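Local structure of endo-alpha-mannosidase (Bacteroides thetaiotaomicron, 4ACY) at residues S121-G126 with H152-N157; I192-L197 with I225-K230. The protein hydrolyses internal alpha-mannosidic bonds, as a family GH99 endo-alpha-mannosidase, the enzyme class known for trimming glucosylated N-glycans. One frame throughout, in Å; residues are numbered along the deposited sequence.

Interaction 1: residues S121-G126 with H152-N157; sequences SVTWWG and HIEPFN
Thr123 and Trp124 pair in parallel with His152 and Ile153 where two neighbouring strands of a closed eight-stranded beta/alpha (TIM) barrel end and run on into their C-terminal loops. Strand 117-124, helix 133-145 and strand 148-153 form one beta-alpha-beta unit, and three backbone hydrogen bonds tie its strands here: His152 N to Val122 O (2.9 Å), Trp124 N to His152 O, and Glu154 N to Trp124 O, the last carrying the pairing one residue past the strand. Beyond it side chains make much of the contact. Glu154 lies against Trp125, its CB 3.4 Å from the centroid of the six-membered ring and almost on the ring normal, so the aliphatic part of the acid makes a CH-pi contact. A bend at chi2 (-81°) then folds the carboxylate back, nearly parallel to the indole (planes 6° apart), and delivers OE2 to the hydroxyl of Thr123. The hydrogen bond from Thr123 OG1 to Glu154 OE2, 2.8 Å long, reaches the carboxylate on its anti side and 35° out of its plane. Further out, Gly126 CA sits over one face of the Phe156 ring, 4.0 Å from its centroid. On the side of the sheet turned to helix 161-175, Ile153 CD1 touches Trp124 CD1 at 3.5 Å, while the indole NE1 of Trp124 is hydrogen-bonded to Asn167. His152 points to the same side as Thr123 and is held at both ring nitrogens: NE2 is hydrogen-bonded to Tyr246, and ND1 meets, in the ring plane, a water 2.9 Å away; the same water donates to Ser121 O.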
# COMPACT_ATOMS: atom_id res chain seq x y z
N SER A 121 6.05 -0.36 -1.66
CA SER A 121 5.33 -1.08 -2.70
C SER A 121 4.53 -0.07 -3.47
O SER A 121 3.56 0.49 -2.97
CB SER A 121 4.40 -2.12 -2.09
OG SER A 121 3.87 -2.94 -3.13
N VAL A 122 4.96 0.22 -4.69
CA VAL A 122 4.33 1.27 -5.46
C VAL A 122 3.10 0.78 -6.21
O VAL A 122 3.13 -0.25 -6.90
CB VAL A 122 5.33 1.94 -6.44
CG1 VAL A 122 5.82 0.96 -7.49
CG2 VAL A 122 4.70 3.15 -7.10
N THR A 123 2.03 1.55 -6.09
CA THR A 123 0.82 1.31 -6.87
C THR A 123 1.14 1.13 -8.38
O THR A 123 1.87 1.94 -8.97
CB THR A 123 -0.20 2.45 -6.58
OG1 THR A 123 -1.50 2.04 -6.97
CG2 THR A 123 0.23 3.75 -7.29
N TRP A 124 0.58 0.08 -9.00
CA TRP A 124 0.88 -0.21 -10.40
C TRP A 124 -0.42 -0.45 -11.17
O TRP A 124 -1.18 -1.38 -10.86
CB TRP A 124 1.81 -1.42 -10.52
CG TRP A 124 2.20 -1.70 -11.94
CD1 TRP A 124 1.62 -2.61 -12.79
CD2 TRP A 124 3.22 -1.03 -12.69
NE1 TRP A 124 2.24 -2.56 -14.03
CE2 TRP A 124 3.22 -1.60 -13.99
CE3 TRP A 124 4.13 -0.02 -12.40
CZ2 TRP A 124 4.12 -1.19 -14.99
CZ3 TRP A 124 5.03 0.40 -13.40
CH2 TRP A 124 5.01 -0.19 -14.68
N TRP A 125 -0.66 0.40 -12.16
CA TRP A 125 -1.96 0.43 -12.84
C TRP A 125 -1.94 -0.13 -14.26
O TRP A 125 -2.79 0.20 -15.08
CB TRP A 125 -2.54 1.85 -12.77
CG TRP A 125 -3.06 2.14 -11.40
CD1 TRP A 125 -2.39 2.77 -10.38
CD2 TRP A 125 -4.35 1.79 -10.89
NE1 TRP A 125 -3.20 2.82 -9.26
CE2 TRP A 125 -4.41 2.24 -9.55
CE3 TRP A 125 -5.47 1.15 -11.43
CZ2 TRP A 125 -5.53 2.05 -8.74
CZ3 TRP A 125 -6.58 0.96 -10.63
CH2 TRP A 125 -6.61 1.42 -9.30
N GLY A 126 -0.98 -1.00 -14.53
CA GLY A 126 -0.92 -1.71 -15.80
C GLY A 126 -0.26 -0.94 -16.93
O GLY A 126 0.60 -0.11 -16.70
N HIS A 152 2.71 -3.07 -6.40
CA HIS A 152 1.37 -3.37 -5.91
C HIS A 152 0.44 -3.35 -7.12
O HIS A 152 0.10 -2.28 -7.63
CB HIS A 152 0.96 -2.28 -4.89
CG HIS A 152 -0.26 -2.62 -4.09
ND1 HIS A 152 -0.85 -1.73 -3.22
CD2 HIS A 152 -0.99 -3.77 -4.00
CE1 HIS A 152 -1.88 -2.30 -2.63
NE2 HIS A 152 -2.00 -3.54 -3.09
N ILE A 153 0.09 -4.53 -7.62
CA ILE A 153 -0.67 -4.64 -8.87
C ILE A 153 -2.15 -4.36 -8.63
O ILE A 153 -2.83 -5.10 -7.91
CB ILE A 153 -0.48 -6.02 -9.52
CG1 ILE A 153 1.02 -6.31 -9.69
CG2 ILE A 153 -1.24 -6.12 -10.88
CD1 ILE A 153 1.74 -5.42 -10.68
N GLU A 154 -2.63 -3.29 -9.25
CA GLU A 154 -3.97 -2.78 -8.96
C GLU A 154 -4.98 -3.36 -9.95
O GLU A 154 -4.57 -3.99 -10.92
CB GLU A 154 -3.98 -1.26 -9.00
CG GLU A 154 -3.03 -0.63 -7.96
CD GLU A 154 -3.61 -0.58 -6.57
OE1 GLU A 154 -4.76 -1.03 -6.36
OE2 GLU A 154 -2.90 -0.06 -5.67
N PRO A 155 -6.30 -3.16 -9.70
CA PRO A 155 -7.32 -3.70 -10.62
C PRO A 155 -7.51 -2.81 -11.85
O PRO A 155 -8.52 -2.10 -11.97
CB PRO A 155 -8.60 -3.74 -9.75
CG PRO A 155 -8.14 -3.50 -8.33
CD PRO A 155 -6.92 -2.64 -8.47
N PHE A 156 -6.54 -2.86 -12.75
CA PHE A 156 -6.58 -2.06 -13.95
C PHE A 156 -7.54 -2.67 -14.96
O PHE A 156 -7.90 -3.86 -14.86
CB PHE A 156 -5.17 -1.89 -14.53
CG PHE A 156 -4.45 -3.19 -14.81
CD1 PHE A 156 -4.69 -3.90 -15.98
CD2 PHE A 156 -3.50 -3.68 -13.90
CE1 PHE A 156 -4.01 -5.09 -16.26
CE2 PHE A 156 -2.82 -4.88 -14.16
CZ PHE A 156 -3.08 -5.59 -15.34
N ASN A 157 -8.00 -1.84 -15.88
CA ASN A 157 -8.93 -2.28 -16.92
C ASN A 157 -8.35 -3.47 -17.68
O ASN A 157 -7.20 -3.44 -18.12
CB ASN A 157 -9.29 -1.12 -17.87
CG ASN A 157 -10.49 -0.30 -17.39
OD1 ASN A 157 -10.65 0.86 -17.76
ND2 ASN A 157 -11.35 -0.92 -16.57
O HOH W 1 0.62 0.82 -3.09

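Interaction 2: residues I192-L197 with I225-K230; sequences IYDSYL and IGLTLK
Ile192 and Gly226 form a single parallel bridge, with Ile192 N hydrogen-bonded to Ile225 O at 2.8 Å, after which strand 189-192 leaves the sheet in a type II turn from Ile192 to Ser195. The turn brings Ser195 back over the neighbouring strand. Ser195 OG, set between backbone N and carbonyl carbon by a chi1 of 52°, accepts a hydrogen bond from Leu227 N at 3.0 Å, whereas the bond from that same nitrogen to Ile192 O is long and weak. A side-chain oxygen thus takes over where the backbone pairing fades, and Gly226, which has no side chain, lets Ser195 OG come within 3.3 Å of Gly226 CA. In the TIM barrel this is the C-terminal rim between the fourth and fifth strands, 189-192 and 223-227, where the loop toward helix 200-207 begins. Leu227 packs against the turn: its CD2 lies 3.3 Å from Asp194 N, beside Asp194 OD1, and packs over one face of the Tyr193 ring. The short 3-10 segment 195-197 then presents Tyr196 to Leu229, the two side chains crossing at about a right angle. Leu229 CD1 stands over the centre of the Tyr196 ring, 3.6 Å from its centroid, in a CH-pi contact, while CD2 of the same leucine reaches Tyr196 CE2 at 3.5 Å. At the edge of this ring, close to its plane, Tyr196 CD2 approaches Leu227 O at 3.7 Å.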
# COMPACT_ATOMS: atom_id res chain seq x y z
N ILE A 192 -1.06 -8.20 -4.91
CA ILE A 192 -2.10 -8.12 -5.93
C ILE A 192 -3.41 -7.72 -5.27
O ILE A 192 -4.07 -8.53 -4.60
CB ILE A 192 -2.27 -9.43 -6.73
CG1 ILE A 192 -0.93 -9.91 -7.31
CG2 ILE A 192 -3.29 -9.22 -7.85
CD1 ILE A 192 -1.00 -11.33 -7.96
N TYR A 193 -3.78 -6.46 -5.45
CA TYR A 193 -4.97 -5.90 -4.80
C TYR A 193 -6.26 -6.48 -5.40
O TYR A 193 -6.37 -6.65 -6.62
CB TYR A 193 -4.93 -4.37 -4.89
CG TYR A 193 -6.11 -3.68 -4.25
CD1 TYR A 193 -6.09 -3.30 -2.91
CD2 TYR A 193 -7.24 -3.37 -5.00
CE1 TYR A 193 -7.20 -2.63 -2.32
CE2 TYR A 193 -8.33 -2.72 -4.43
CZ TYR A 193 -8.30 -2.35 -3.09
OH TYR A 193 -9.40 -1.70 -2.53
N ASP A 194 -7.20 -6.82 -4.51
CA ASP A 194 -8.49 -7.41 -4.92
C ASP A 194 -8.25 -8.61 -5.85
O ASP A 194 -8.98 -8.83 -6.82
CB ASP A 194 -9.39 -6.35 -5.59
CG ASP A 194 -10.18 -5.50 -4.58
OD1 ASP A 194 -9.99 -5.66 -3.36
OD2 ASP A 194 -10.99 -4.66 -5.03
N SER A 195 -7.22 -9.39 -5.56
CA SER A 195 -6.91 -10.53 -6.44
C SER A 195 -8.06 -11.53 -6.50
O SER A 195 -8.21 -12.24 -7.49
CB SER A 195 -5.64 -11.23 -5.97
OG SER A 195 -5.71 -11.56 -4.61
N TYR A 196 -8.84 -11.57 -5.43
CA TYR A 196 -9.96 -12.51 -5.31
C TYR A 196 -11.04 -12.31 -6.36
O TYR A 196 -11.91 -13.18 -6.53
CB TYR A 196 -10.58 -12.44 -3.91
CG TYR A 196 -11.13 -11.08 -3.57
CD1 TYR A 196 -12.40 -10.70 -4.00
CD2 TYR A 196 -10.37 -10.17 -2.83
CE1 TYR A 196 -12.91 -9.45 -3.70
CE2 TYR A 196 -10.86 -8.91 -2.53
CZ TYR A 196 -12.13 -8.56 -2.96
OH TYR A 196 -12.64 -7.32 -2.66
N LEU A 197 -10.97 -11.19 -7.08
CA LEU A 197 -11.89 -10.93 -8.19
C LEU A 197 -11.63 -11.83 -9.40
O LEU A 197 -12.50 -11.98 -10.26
CB LEU A 197 -11.83 -9.46 -8.62
CG LEU A 197 -12.35 -8.45 -7.60
CD1 LEU A 197 -12.22 -7.05 -8.18
CD2 LEU A 197 -13.78 -8.75 -7.14
N ILE A 225 1.54 -12.30 -3.75
CA ILE A 225 0.82 -12.15 -2.50
C ILE A 225 -0.58 -11.63 -2.80
O ILE A 225 -0.75 -10.48 -3.23
CB ILE A 225 1.58 -11.15 -1.55
CG1 ILE A 225 3.07 -11.53 -1.38
CG2 ILE A 225 0.85 -11.01 -0.21
CD1 ILE A 225 3.34 -12.90 -0.74
N GLY A 226 -1.58 -12.49 -2.58
CA GLY A 226 -2.98 -12.11 -2.84
C GLY A 226 -3.68 -11.46 -1.67
O GLY A 226 -3.32 -11.67 -0.51
N LEU A 227 -4.67 -10.63 -1.97
CA LEU A 227 -5.49 -10.00 -0.94
C LEU A 227 -6.52 -11.01 -0.47
O LEU A 227 -7.30 -11.54 -1.28
CB LEU A 227 -6.17 -8.74 -1.48
CG LEU A 227 -7.01 -7.93 -0.48
CD1 LEU A 227 -6.15 -7.46 0.66
CD2 LEU A 227 -7.64 -6.74 -1.20
N THR A 228 -6.52 -11.28 0.83
CA THR A 228 -7.52 -12.15 1.42
C THR A 228 -8.52 -11.29 2.17
O THR A 228 -8.13 -10.31 2.79
CB THR A 228 -6.90 -13.25 2.34
OG1 THR A 228 -7.93 -14.18 2.75
CG2 THR A 228 -6.24 -12.64 3.56
N LEU A 229 -9.79 -11.66 2.08
CA LEU A 229 -10.87 -10.97 2.81
C LEU A 229 -11.24 -11.64 4.13
O LEU A 229 -11.74 -11.00 5.04
CB LEU A 229 -12.12 -10.90 1.93
CG LEU A 229 -11.99 -10.14 0.63
CD1 LEU A 229 -13.31 -10.35 -0.13
CD2 LEU A 229 -11.70 -8.67 0.90
N LYS A 230 -11.02 -12.95 4.21
CA LYS A 230 -11.42 -13.68 5.40
C LYS A 230 -10.62 -14.96 5.58
O LYS A 230 -10.21 -15.60 4.61
CB LYS A 230 -12.93 -14.00 5.35
CG LYS A 230 -13.39 -14.87 4.18
CD LYS A 230 -14.92 -14.86 4.05
CE LYS A 230 -15.41 -13.66 3.26
NZ LYS A 230 -16.85 -13.39 3.53

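Interactions 1 and 2 follow one another round the barrel, their centres 13 Å apart, and meet where strand 148-153 adjoins strand 189-192. There Ile153 O and Tyr193 N, 3.0 Å apart, probably share a hydrogen bond, and Tyr193 links the contacts: Pro155 CG packs on Tyr193 CD2 at 3.5 Å, and Glu154 OE1 lies 3.6 Å from Tyr193 CG. Between nearest atoms, a bound formic acid is about 3 Å from the side chain of Glu154, one, not necessarily the same, about 4 Å from that of Tyr193, and glycerol about 4 Å from the side chain of Trp125. These small molecules, probably from the crystallisation liquor, are consistent with a pocket at the C-terminal barrel end, where TIM-barrel glycosidases carry their active sites.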